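Local coordinates for protein aspartokinase 1, chloroplastic (Arabidopsis thaliana, PDB 2CDQ) that phosphorylates L-aspartate with ATP to give 4-phospho-L-aspartate, the first step in making lysine, threonine, methionine and isoleucine, at residues Pro55-Gly67 and Asp206-Lys218. Residues are numbered along the deposited sequence; the frame is centred on the assembly and turned at random.
Sequences PEESPVIVLSAMG and DPAVPIVTGFLGK. With LYS (lysine), chain D.
I61 and I211 sit side by side in a parallel beta pair, strand 59-63 with strand 209-213, inside the central sheet of the amino acid kinase domain. Strand 29-33 bonds the other edge of 59-63. The two segments lie far apart in sequence, with mostly helices between them.

Three nearly straight backbone hydrogen bonds set the register. I61 N bonds P210 O (2.8 Å), V212 N bonds I61 O (2.7 Å), and L63 N bonds V212 O (3.0 Å). I61 thus uses both its N-H and its carbonyl on this neighbour.

Side chains alternate between the two faces of the sheet. I61, L63, I211 and T213 share one face. The I61 and I211 side chains point the same way, and CD1 of I211 reaches CB of I61 at 3.6 Å. The branch of I211 that lies anti to its backbone N, CG2, meets L63 CD1 at 3.8 Å. Helix 137-161 packs here, with F155 on L63. T213 OG1 is hydrogen-bonded to A171 N, and its side chain touches the substrate-binding E148.

V62 and V212 lie on the other face, where V62 packs on helix 232-244. V60 CG1 meets V212 CG2, and V60 CG2 contacts P210 CG at 3.7 Å.

The C-terminal ends of both strands lead to a bound lysine. S64, which probably also binds ATP, and A65 belong to its pocket, and E148 hydrogen-bonds the ligand. Beyond G214, the F215 ring receives the ligand's aliphatic chain: lysine CD sits over the ring centre, 4.2 Å above its plane.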
loop_
_atom_site.group_PDB
_atom_site.type_symbol
_atom_site.label_atom_id
_atom_site.label_comp_id
_atom_site.label_asym_id
_atom_site.label_seq_id
_atom_site.Cartn_x
_atom_site.Cartn_y
_atom_site.Cartn_z
ATOM N N PRO A 55 6.760 -46.966 -16.585
ATOM C CA PRO A 55 6.774 -48.169 -15.735
ATOM C C PRO A 55 8.038 -48.240 -14.879
ATOM O O PRO A 55 8.031 -48.835 -13.796
ATOM C CB PRO A 55 6.748 -49.323 -16.748
ATOM C CG PRO A 55 6.398 -48.692 -18.074
ATOM C CD PRO A 55 6.954 -47.312 -18.003
ATOM N N GLU A 56 9.104 -47.623 -15.382
ATOM C CA GLU A 56 10.362 -47.442 -14.657
ATOM C C GLU A 56 10.260 -46.385 -13.543
ATOM O O GLU A 56 11.271 -45.991 -12.959
ATOM C CB GLU A 56 11.506 -47.096 -15.635
ATOM C CG GLU A 56 11.082 -46.619 -17.055
ATOM C CD GLU A 56 10.320 -45.282 -17.090
ATOM O OE1 GLU A 56 10.542 -44.421 -16.208
ATOM O OE2 GLU A 56 9.504 -45.089 -18.022
ATOM N N GLU A 57 9.037 -45.938 -13.256
ATOM C CA GLU A 57 8.772 -44.964 -12.197
ATOM C C GLU A 57 7.631 -45.472 -11.308
ATOM O O GLU A 57 6.665 -46.048 -11.808
ATOM C CB GLU A 57 8.406 -43.613 -12.819
ATOM C CG GLU A 57 8.784 -42.385 -11.992
ATOM C CD GLU A 57 10.209 -41.904 -12.233
ATOM O OE1 GLU A 57 10.761 -42.168 -13.324
ATOM O OE2 GLU A 57 10.775 -41.249 -11.327
ATOM N N SER A 58 7.753 -45.276 -9.997
ATOM C CA SER A 58 6.737 -45.726 -9.036
ATOM C C SER A 58 6.077 -44.525 -8.360
ATOM O O SER A 58 6.622 -43.981 -7.394
ATOM C CB SER A 58 7.352 -46.650 -7.972
ATOM O OG SER A 58 7.791 -47.880 -8.524
ATOM N N PRO A 59 4.898 -44.107 -8.858
ATOM C CA PRO A 59 4.311 -42.836 -8.430
ATOM C C PRO A 59 3.327 -42.928 -7.266
ATOM O O PRO A 59 2.783 -44.001 -6.987
ATOM C CB PRO A 59 3.571 -42.371 -9.685
ATOM C CG PRO A 59 3.193 -43.656 -10.409
ATOM C CD PRO A 59 4.052 -44.784 -9.859
ATOM N N VAL A 60 3.128 -41.798 -6.590
ATOM C CA VAL A 60 1.986 -41.603 -5.697
ATOM C C VAL A 60 1.033 -40.644 -6.406
ATOM O O VAL A 60 1.449 -39.580 -6.860
ATOM C CB VAL A 60 2.401 -41.029 -4.314
ATOM C CG1 VAL A 60 1.191 -40.486 -3.552
ATOM C CG2 VAL A 60 3.097 -42.093 -3.481
ATOM N N ILE A 61 -0.233 -41.025 -6.516
ATOM C CA ILE A 61 -1.198 -40.216 -7.250
ATOM C C ILE A 61 -2.085 -39.409 -6.307
ATOM O O ILE A 61 -2.688 -39.951 -5.379
ATOM C CB ILE A 61 -2.045 -41.079 -8.216
ATOM C CG1 ILE A 61 -1.145 -41.990 -9.070
ATOM C CG2 ILE A 61 -2.959 -40.202 -9.085
ATOM C CD1 ILE A 61 -0.179 -41.260 -10.033
ATOM N N VAL A 62 -2.132 -38.103 -6.549
ATOM C CA VAL A 62 -2.990 -37.198 -5.797
ATOM C C VAL A 62 -4.110 -36.744 -6.714
ATOM O O VAL A 62 -3.857 -36.116 -7.748
ATOM C CB VAL A 62 -2.210 -35.963 -5.277
ATOM C CG1 VAL A 62 -3.141 -35.007 -4.542
ATOM C CG2 VAL A 62 -1.091 -36.390 -4.352
ATOM N N LEU A 63 -5.344 -37.064 -6.339
ATOM C CA LEU A 63 -6.501 -36.694 -7.151
ATOM C C LEU A 63 -7.389 -35.645 -6.508
ATOM O O LEU A 63 -7.677 -35.700 -5.312
ATOM C CB LEU A 63 -7.356 -37.916 -7.497
ATOM C CG LEU A 63 -6.801 -38.998 -8.417
ATOM C CD1 LEU A 63 -7.905 -39.982 -8.704
ATOM C CD2 LEU A 63 -6.259 -38.411 -9.709
ATOM N N SER A 64 -7.823 -34.698 -7.334
ATOM C CA SER A 64 -8.916 -33.800 -6.988
ATOM C C SER A 64 -10.252 -34.525 -7.181
ATOM O O SER A 64 -10.270 -35.699 -7.549
ATOM C CB SER A 64 -8.861 -32.559 -7.872
ATOM O OG SER A 64 -7.693 -31.806 -7.600
ATOM N N ALA A 65 -11.362 -33.836 -6.928
ATOM C CA ALA A 65 -12.686 -34.383 -7.212
ATOM C C ALA A 65 -12.936 -34.339 -8.716
ATOM O O ALA A 65 -12.273 -33.584 -9.426
ATOM C CB ALA A 65 -13.742 -33.595 -6.479
ATOM N N MET A 66 -13.882 -35.141 -9.201
ATOM C CA MET A 66 -14.212 -35.177 -10.636
ATOM C C MET A 66 -14.743 -33.831 -11.113
ATOM O O MET A 66 -15.798 -33.372 -10.669
ATOM C CB MET A 66 -15.214 -36.294 -10.957
ATOM C CG MET A 66 -14.682 -37.704 -10.715
ATOM S SD MET A 66 -15.720 -38.981 -11.447
ATOM C CE MET A 66 -15.332 -38.795 -13.189
ATOM N N GLY A 67 -13.990 -33.213 -12.016
ATOM C CA GLY A 67 -14.208 -31.839 -12.470
ATOM C C GLY A 67 -15.520 -31.178 -12.129
ATOM O O GLY A 67 -16.571 -31.525 -12.673
ATOM N N ASP A 206 3.022 -54.969 0.653
ATOM C CA ASP A 206 2.801 -55.243 -0.779
ATOM C C ASP A 206 2.634 -53.958 -1.608
ATOM O O ASP A 206 1.691 -53.188 -1.389
ATOM C CB ASP A 206 1.653 -56.247 -1.028
ATOM C CG ASP A 206 0.291 -55.740 -0.564
ATOM O OD1 ASP A 206 0.223 -54.943 0.402
ATOM O OD2 ASP A 206 -0.721 -56.160 -1.169
ATOM N N PRO A 207 3.560 -53.726 -2.562
ATOM C CA PRO A 207 3.582 -52.498 -3.364
ATOM C C PRO A 207 2.364 -52.309 -4.278
ATOM O O PRO A 207 2.080 -53.144 -5.143
ATOM C CB PRO A 207 4.875 -52.629 -4.185
ATOM C CG PRO A 207 5.165 -54.085 -4.220
ATOM C CD PRO A 207 4.665 -54.636 -2.922
ATOM N N ALA A 208 1.651 -51.208 -4.057
ATOM C CA ALA A 208 0.540 -50.786 -4.905
ATOM C C ALA A 208 0.651 -49.282 -5.104
ATOM O O ALA A 208 1.185 -48.584 -4.240
ATOM C CB ALA A 208 -0.791 -51.140 -4.256
ATOM N N VAL A 209 0.162 -48.787 -6.240
ATOM C CA VAL A 209 0.186 -47.346 -6.527
ATOM C C VAL A 209 -0.833 -46.613 -5.642
ATOM O O VAL A 209 -2.045 -46.806 -5.796
ATOM C CB VAL A 209 -0.083 -47.043 -8.028
ATOM C CG1 VAL A 209 0.025 -45.550 -8.301
ATOM C CG2 VAL A 209 0.883 -47.821 -8.928
ATOM N N PRO A 210 -0.340 -45.786 -4.699
ATOM C CA PRO A 210 -1.225 -45.046 -3.795
ATOM C C PRO A 210 -2.034 -43.963 -4.521
ATOM O O PRO A 210 -1.480 -43.198 -5.322
ATOM C CB PRO A 210 -0.254 -44.415 -2.782
ATOM C CG PRO A 210 1.040 -45.158 -2.961
ATOM C CD PRO A 210 1.076 -45.505 -4.411
ATOM N N ILE A 211 -3.338 -43.926 -4.252
ATOM C CA ILE A 211 -4.231 -42.927 -4.826
ATOM C C ILE A 211 -4.842 -42.132 -3.678
ATOM O O ILE A 211 -5.775 -42.599 -3.025
ATOM C CB ILE A 211 -5.349 -43.579 -5.690
ATOM C CG1 ILE A 211 -4.783 -44.665 -6.622
ATOM C CG2 ILE A 211 -6.128 -42.519 -6.476
ATOM C CD1 ILE A 211 -3.786 -44.184 -7.679
ATOM N N VAL A 212 -4.305 -40.934 -3.438
ATOM C CA VAL A 212 -4.664 -40.131 -2.262
ATOM C C VAL A 212 -5.595 -38.949 -2.584
ATOM O O VAL A 212 -5.392 -38.230 -3.571
ATOM C CB VAL A 212 -3.402 -39.595 -1.528
ATOM C CG1 VAL A 212 -3.741 -39.202 -0.094
ATOM C CG2 VAL A 212 -2.287 -40.637 -1.530
ATOM N N THR A 213 -6.610 -38.767 -1.735
ATOM C CA THR A 213 -7.504 -37.608 -1.776
ATOM C C THR A 213 -6.694 -36.338 -1.526
ATOM O O THR A 213 -5.785 -36.335 -0.695
ATOM C CB THR A 213 -8.583 -37.699 -0.692
ATOM O OG1 THR A 213 -7.954 -37.732 0.590
ATOM C CG2 THR A 213 -9.438 -38.945 -0.870
ATOM N N GLY A 214 -7.044 -35.257 -2.215
ATOM C CA GLY A 214 -6.152 -34.115 -2.301
ATOM C C GLY A 214 -6.438 -32.952 -1.377
ATOM O O GLY A 214 -5.527 -32.267 -0.909
ATOM N N PHE A 215 -7.704 -32.713 -1.101
ATOM C CA PHE A 215 -8.086 -31.437 -0.514
ATOM C C PHE A 215 -8.278 -31.580 1.007
ATOM O O PHE A 215 -8.727 -30.650 1.676
ATOM C CB PHE A 215 -9.349 -30.962 -1.252
ATOM C CG PHE A 215 -9.736 -29.538 -1.006
ATOM C CD1 PHE A 215 -8.831 -28.606 -0.528
ATOM C CD2 PHE A 215 -11.034 -29.124 -1.297
ATOM C CE1 PHE A 215 -9.223 -27.289 -0.314
ATOM C CE2 PHE A 215 -11.430 -27.818 -1.095
ATOM C CZ PHE A 215 -10.527 -26.897 -0.604
ATOM N N LEU A 216 -7.879 -32.728 1.552
ATOM C CA LEU A 216 -8.391 -33.174 2.850
ATOM C C LEU A 216 -7.371 -33.425 3.961
ATOM O O LEU A 216 -6.212 -33.769 3.708
ATOM C CB LEU A 216 -9.259 -34.423 2.667
ATOM C CG LEU A 216 -10.331 -34.397 1.579
ATOM C CD1 LEU A 216 -11.032 -35.742 1.521
ATOM C CD2 LEU A 216 -11.333 -33.275 1.806
ATOM N N GLY A 217 -7.842 -33.255 5.197
ATOM C CA GLY A 217 -7.065 -33.524 6.405
ATOM C C GLY A 217 -7.967 -33.847 7.587
ATOM O O GLY A 217 -9.199 -33.810 7.473
ATOM N N LYS A 218 -7.348 -34.176 8.721
ATOM C CA LYS A 218 -8.080 -34.492 9.948
ATOM C C LYS A 218 -7.681 -33.550 11.082
ATOM O O LYS A 218 -6.487 -33.380 11.373
ATOM C CB LYS A 218 -7.856 -35.955 10.358
ATOM C CG LYS A 218 -8.816 -36.456 11.446
ATOM C CD LYS A 218 -8.766 -37.975 11.623
ATOM C CE LYS A 218 -7.599 -38.405 12.502
ATOM N NZ LYS A 218 -7.556 -39.884 12.667
HETATM N N LYS D . -10.904 -30.953 -5.526
HETATM C CA LYS D . -11.250 -29.629 -6.121
HETATM C C LYS D . -10.960 -29.585 -7.634
HETATM O O LYS D . -11.477 -30.414 -8.386
HETATM C CB LYS D . -10.537 -28.500 -5.364
HETATM C CG LYS D . -9.061 -28.767 -5.066
HETATM C CD LYS D . -8.362 -27.516 -4.567
HETATM C CE LYS D . -8.181 -26.488 -5.678
HETATM N NZ LYS D . -7.513 -25.259 -5.173
HETATM O OXT LYS D . -10.222 -28.746 -8.161
#